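Local coordinates for serpin-ZX (Arabidopsis thaliana, PDB 3LE2), which inhibits target proteases, including metacaspase-9, by offering its reactive centre loop for cleavage and forming a stable covalent complex with the protease, at residues S16-K21 / K255-P260; K93-N98 / K146-L151. All coordinates share one frame; numbering follows the deposited sequence. Where two conformers were deposited one is given.

In the fold
The two contacts lie on opposite sides of the chain's centre, 29 Å apart between their own centres, with about 14 Å between their nearest atoms. Contact 1 packs helix 5-25 against helix 249-258 in the helical part of the serpin fold. Contact 2 sets the end of helix 129-147 on strand 93-103, which pairs with strand 167-176 in the large central sheet. Along the chain, contact 2 is nested inside the loop that contact 1 closes. Both lie away from the reactive bond Arg353-Gly354; strand 167-176, next to contact 2, pairs with 326-335, and in inhibitory serpins the cleaved loop inserts between these two strands.

Contact 1: residues S16-K21 / K255-P260; sequences SMNLAK and KIVSTP
Two bends, at chi2 (-55°) and chi3, fold the Met17 chain back so that its methyl reaches Ile256, while chi1 of Val257 (167°) spreads that residue's two methyls over the turn holding Met17, Asn18 and Lys21. The Met17-Ile256 pair is purely apolar: CE of Met17 lies 3.7 Å from CG2 of Ile256, and CG of the same methionine is as close, so the bent chain wraps around a single methyl. Next to it, Val257 comes in with CG2 against the helix backbone, 3.7 Å from Met17 O, and with CB of Lys21 at 4.2 Å from that methyl. Its other methyl, CG1, goes to the amide of Asn18, whose side chain crosses the valine at about a right angle with OD1 3.6 Å from CG1. Beyond CB the Lys21 chain turns away from Val257, and in one of its two conformers NZ forms a salt bridge with Asp254, which puts a charged pair beside the apolar patch. Leu263 also packs on Met17. This is helix-on-helix packing in the serpin fold, where helix 249-258 packs against the N-terminal helix 5-25 through Ile256 and Val257, with Ile385 of strand 382-388 also on Met17.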
loop_
_atom_site.group_PDB
_atom_site.type_symbol
_atom_site.label_atom_id
_atom_site.label_comp_id
_atom_site.label_asym_id
_atom_site.label_seq_id
_atom_site.Cartn_x
_atom_site.Cartn_y
_atom_site.Cartn_z
ATOM N N SER A 16 0.914 -10.313 -0.053
ATOM C CA SER A 16 0.288 -9.002 0.126
ATOM C C SER A 16 -1.146 -8.960 -0.431
ATOM O O SER A 16 -2.028 -8.338 0.156
ATOM C CB SER A 16 1.154 -7.896 -0.497
ATOM O OG SER A 16 2.294 -7.607 0.302
ATOM N N MET A 17 -1.382 -9.617 -1.562
ATOM C CA MET A 17 -2.738 -9.670 -2.115
ATOM C C MET A 17 -3.669 -10.453 -1.200
ATOM O O MET A 17 -4.843 -10.117 -1.053
ATOM C CB MET A 17 -2.747 -10.284 -3.513
ATOM C CG MET A 17 -1.994 -9.472 -4.558
ATOM S SD MET A 17 -2.549 -7.764 -4.696
ATOM C CE MET A 17 -4.217 -7.960 -5.258
ATOM N N ASN A 18 -3.150 -11.507 -0.582
ATOM C CA ASN A 18 -3.959 -12.258 0.365
ATOM C C ASN A 18 -4.231 -11.417 1.625
ATOM O O ASN A 18 -5.331 -11.419 2.167
ATOM C CB ASN A 18 -3.288 -13.595 0.709
ATOM C CG ASN A 18 -4.227 -14.554 1.415
ATOM O OD1 ASN A 18 -5.453 -14.452 1.300
ATOM N ND2 ASN A 18 -3.660 -15.484 2.157
ATOM N N LEU A 19 -3.219 -10.691 2.081
ATOM C CA LEU A 19 -3.418 -9.722 3.153
ATOM C C LEU A 19 -4.540 -8.756 2.759
ATOM O O LEU A 19 -5.474 -8.540 3.531
ATOM C CB LEU A 19 -2.113 -8.979 3.473
ATOM C CG LEU A 19 -2.212 -7.792 4.447
ATOM C CD1 LEU A 19 -2.788 -8.225 5.765
ATOM C CD2 LEU A 19 -0.851 -7.129 4.650
ATOM N N ALA A 20 -4.476 -8.206 1.549
ATOM C CA ALA A 20 -5.543 -7.313 1.080
ATOM C C ALA A 20 -6.914 -7.990 1.119
ATOM O O ALA A 20 -7.917 -7.362 1.446
ATOM C CB ALA A 20 -5.242 -6.794 -0.318
ATOM N N LYS A 21 -6.955 -9.273 0.774
ATOM C CA LYS A 21 -8.197 -10.043 0.824
ATOM C C LYS A 21 -8.719 -10.077 2.250
ATOM O O LYS A 21 -9.896 -9.811 2.497
ATOM C CB LYS A 21 -7.971 -11.471 0.311
ATOM C CG LYS A 21 -9.204 -12.391 0.343
ATOM C CD LYS A 21 -10.230 -12.039 -0.733
ATOM C CE LYS A 21 -11.365 -13.062 -0.780
ATOM N NZ LYS A 21 -12.396 -12.776 -1.828
ATOM N N LYS A 255 -8.855 -15.391 -7.496
ATOM C CA LYS A 255 -7.926 -15.787 -8.560
ATOM C C LYS A 255 -6.531 -15.217 -8.339
ATOM O O LYS A 255 -5.538 -15.938 -8.383
ATOM C CB LYS A 255 -8.440 -15.338 -9.924
ATOM C CG LYS A 255 -7.396 -15.474 -11.042
ATOM C CD LYS A 255 -7.978 -15.064 -12.398
ATOM C CE LYS A 255 -8.787 -16.208 -13.047
ATOM N NZ LYS A 255 -9.318 -15.855 -14.413
ATOM N N ILE A 256 -6.462 -13.916 -8.098
ATOM C CA ILE A 256 -5.186 -13.276 -7.826
ATOM C C ILE A 256 -4.468 -13.957 -6.662
ATOM O O ILE A 256 -3.315 -14.327 -6.780
ATOM C CB ILE A 256 -5.372 -11.773 -7.572
ATOM C CG1 ILE A 256 -5.879 -11.111 -8.858
ATOM C CG2 ILE A 256 -4.068 -11.134 -7.094
ATOM C CD1 ILE A 256 -6.262 -9.683 -8.695
ATOM N N VAL A 257 -5.170 -14.160 -5.556
ATOM C CA VAL A 257 -4.568 -14.743 -4.363
ATOM C C VAL A 257 -4.030 -16.160 -4.587
ATOM O O VAL A 257 -3.026 -16.546 -3.998
ATOM C CB VAL A 257 -5.561 -14.720 -3.183
ATOM C CG1 VAL A 257 -5.079 -15.582 -2.054
ATOM C CG2 VAL A 257 -5.751 -13.297 -2.701
ATOM N N SER A 258 -4.685 -16.919 -5.459
ATOM C CA SER A 258 -4.324 -18.316 -5.702
ATOM C C SER A 258 -3.315 -18.543 -6.844
ATOM O O SER A 258 -2.892 -19.670 -7.079
ATOM C CB SER A 258 -5.596 -19.133 -5.967
ATOM O OG SER A 258 -6.329 -18.590 -7.058
ATOM N N THR A 259 -2.918 -17.482 -7.538
ATOM C CA THR A 259 -2.008 -17.606 -8.679
ATOM C C THR A 259 -0.642 -16.952 -8.426
ATOM O O THR A 259 -0.515 -15.727 -8.465
ATOM C CB THR A 259 -2.629 -16.954 -9.932
ATOM O OG1 THR A 259 -4.003 -17.347 -10.044
ATOM C CG2 THR A 259 -1.879 -17.359 -11.201
ATOM N N PRO A 260 0.388 -17.764 -8.168
ATOM C CA PRO A 260 1.738 -17.231 -7.948
ATOM C C PRO A 260 2.180 -16.298 -9.080
ATOM O O PRO A 260 1.860 -16.545 -10.251
ATOM C CB PRO A 260 2.608 -18.495 -7.930
ATOM C CG PRO A 260 1.689 -19.556 -7.431
ATOM C CD PRO A 260 0.347 -19.230 -8.040
#

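Contact 2: residues K93-N98 / K146-L151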
loop_
_atom_site.group_PDB
_atom_site.type_symbol
_atom_site.label_atom_id
_atom_site.label_comp_id
_atom_site.label_asym_id
_atom_site.label_seq_id
_atom_site.Cartn_x
_atom_site.Cartn_y
_atom_site.Cartn_z
ATOM N N LYS A 93 5.109 12.908 -4.858
ATOM C CA LYS A 93 5.349 13.316 -3.499
ATOM C C LYS A 93 5.039 12.110 -2.641
ATOM O O LYS A 93 3.962 11.522 -2.757
ATOM C CB LYS A 93 4.416 14.469 -3.136
ATOM C CG LYS A 93 4.465 14.888 -1.665
ATOM C CD LYS A 93 5.778 15.597 -1.367
ATOM C CE LYS A 93 5.911 15.987 0.088
ATOM N NZ LYS A 93 7.301 16.478 0.335
ATOM N N LEU A 94 5.998 11.734 -1.804
ATOM C CA LEU A 94 5.813 10.664 -0.835
ATOM C C LEU A 94 6.282 11.174 0.499
ATOM O O LEU A 94 7.269 11.906 0.584
ATOM C CB LEU A 94 6.641 9.416 -1.176
ATOM C CG LEU A 94 6.208 8.504 -2.326
ATOM C CD1 LEU A 94 6.660 9.057 -3.675
ATOM C CD2 LEU A 94 6.783 7.103 -2.102
ATOM N N SER A 95 5.572 10.766 1.545
ATOM C CA SER A 95 5.945 11.113 2.898
ATOM C C SER A 95 5.646 9.921 3.803
ATOM O O SER A 95 4.571 9.320 3.720
ATOM C CB SER A 95 5.180 12.359 3.349
ATOM O OG SER A 95 5.631 12.760 4.624
ATOM N N VAL A 96 6.605 9.579 4.655
ATOM C CA VAL A 96 6.525 8.382 5.482
ATOM C C VAL A 96 6.547 8.725 6.968
ATOM O O VAL A 96 7.294 9.599 7.405
ATOM C CB VAL A 96 7.716 7.462 5.209
ATOM C CG1 VAL A 96 7.774 6.348 6.250
ATOM C CG2 VAL A 96 7.659 6.914 3.786
ATOM N N ALA A 97 5.719 8.037 7.740
ATOM C CA ALA A 97 5.757 8.144 9.188
ATOM C C ALA A 97 5.955 6.747 9.749
ATOM O O ALA A 97 5.178 5.835 9.468
ATOM C CB ALA A 97 4.473 8.762 9.727
ATOM N N ASN A 98 6.988 6.590 10.559
ATOM C CA ASN A 98 7.352 5.277 11.039
ATOM C C ASN A 98 7.926 5.298 12.456
ATOM O O ASN A 98 9.001 5.853 12.704
ATOM C CB ASN A 98 8.331 4.650 10.046
ATOM C CG ASN A 98 8.519 3.196 10.286
ATOM O OD1 ASN A 98 7.571 2.482 10.614
ATOM N ND2 ASN A 98 9.749 2.738 10.156
ATOM N N LYS A 146 3.431 15.779 12.026
ATOM C CA LYS A 146 4.691 16.497 11.883
ATOM C C LYS A 146 5.594 15.825 10.849
ATOM O O LYS A 146 6.230 16.500 10.041
ATOM C CB LYS A 146 5.405 16.597 13.238
ATOM C CG LYS A 146 6.697 17.417 13.224
ATOM C CD LYS A 146 7.317 17.496 14.619
ATOM C CE LYS A 146 8.601 18.327 14.623
ATOM N NZ LYS A 146 9.233 18.411 15.976
ATOM N N GLU A 147 5.639 14.494 10.873
ATOM C CA GLU A 147 6.501 13.740 9.969
ATOM C C GLU A 147 6.019 13.843 8.528
ATOM O O GLU A 147 6.826 13.812 7.599
ATOM C CB GLU A 147 6.587 12.267 10.383
ATOM C CG GLU A 147 7.474 11.998 11.584
ATOM C CD GLU A 147 8.954 12.248 11.304
ATOM O OE1 GLU A 147 9.503 11.640 10.355
ATOM O OE2 GLU A 147 9.576 13.046 12.042
ATOM N N THR A 148 4.707 13.962 8.337
ATOM C CA THR A 148 4.151 14.037 6.988
ATOM C C THR A 148 3.732 15.450 6.611
ATOM O O THR A 148 2.825 15.632 5.798
ATOM C CB THR A 148 2.924 13.116 6.804
ATOM O OG1 THR A 148 1.854 13.550 7.657
ATOM C CG2 THR A 148 3.285 11.646 7.092
ATOM N N ASN A 149 4.373 16.444 7.220
ATOM C CA ASN A 149 4.115 17.836 6.870
ATOM C C ASN A 149 2.618 18.150 6.847
ATOM O O ASN A 149 2.140 18.887 5.989
ATOM C CB ASN A 149 4.726 18.155 5.501
ATOM C CG ASN A 149 6.109 17.549 5.324
ATOM O OD1 ASN A 149 7.044 17.906 6.044
ATOM N ND2 ASN A 149 6.244 16.618 4.365
ATOM N N GLY A 150 1.875 17.566 7.777
ATOM C CA GLY A 150 0.447 17.823 7.873
ATOM C C GLY A 150 -0.429 17.029 6.915
ATOM O O GLY A 150 -1.648 17.183 6.916
ATOM N N LEU A 151 0.179 16.172 6.100
ATOM C CA LEU A 151 -0.579 15.447 5.085
ATOM C C LEU A 151 -1.456 14.360 5.713
ATOM O O LEU A 151 -2.643 14.225 5.387
ATOM C CB LEU A 151 0.366 14.877 4.022
ATOM C CG LEU A 151 1.149 15.968 3.264
ATOM C CD1 LEU A 151 2.330 15.427 2.385
ATOM C CD2 LEU A 151 0.184 16.824 2.444
HETATM O O HOH W 1 9.416 8.314 10.726
#
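Strand 93-98 runs past the C-terminal end of helix 129-147, with the CA atoms of Ser95 and Thr148 5.3 Å apart, just where the chain leaves the helix through a Schellman motif with Asn149, at positive phi, as its C-prime residue. Ser95 presses straight onto that exit: its OG lies 3.1 Å from Thr148 CA, and Glu147 O, at 3.4 Å, is too poorly angled to bond it. Thr148 has chi1 at 64°, which sends OG1 to Ala144 O and Ile152 N and leaves the methyl CG2 to face the strand, 4.1 Å from Ala97 CB. Beside it, CB of Glu147 meets the same alanine methyl. At the start of the strand, the CE of Lys93 passes 4.3 Å from Leu151 CD1, while its NZ is held by a salt bridge to Asp85. A water accepts from Asn98 N, 3.0 Å from its oxygen, and donates a weak bond to Glu147 OE1. Between 93-98 and 146-151 there is no direct hydrogen bond: the helix exit turns its Schellman bonds and Thr148 OG1 inward, and meets the strand by packing of Ser95, Ala97 and Thr148, flanked by the longer Lys93, Glu147 and Leu151, plus one water bridge.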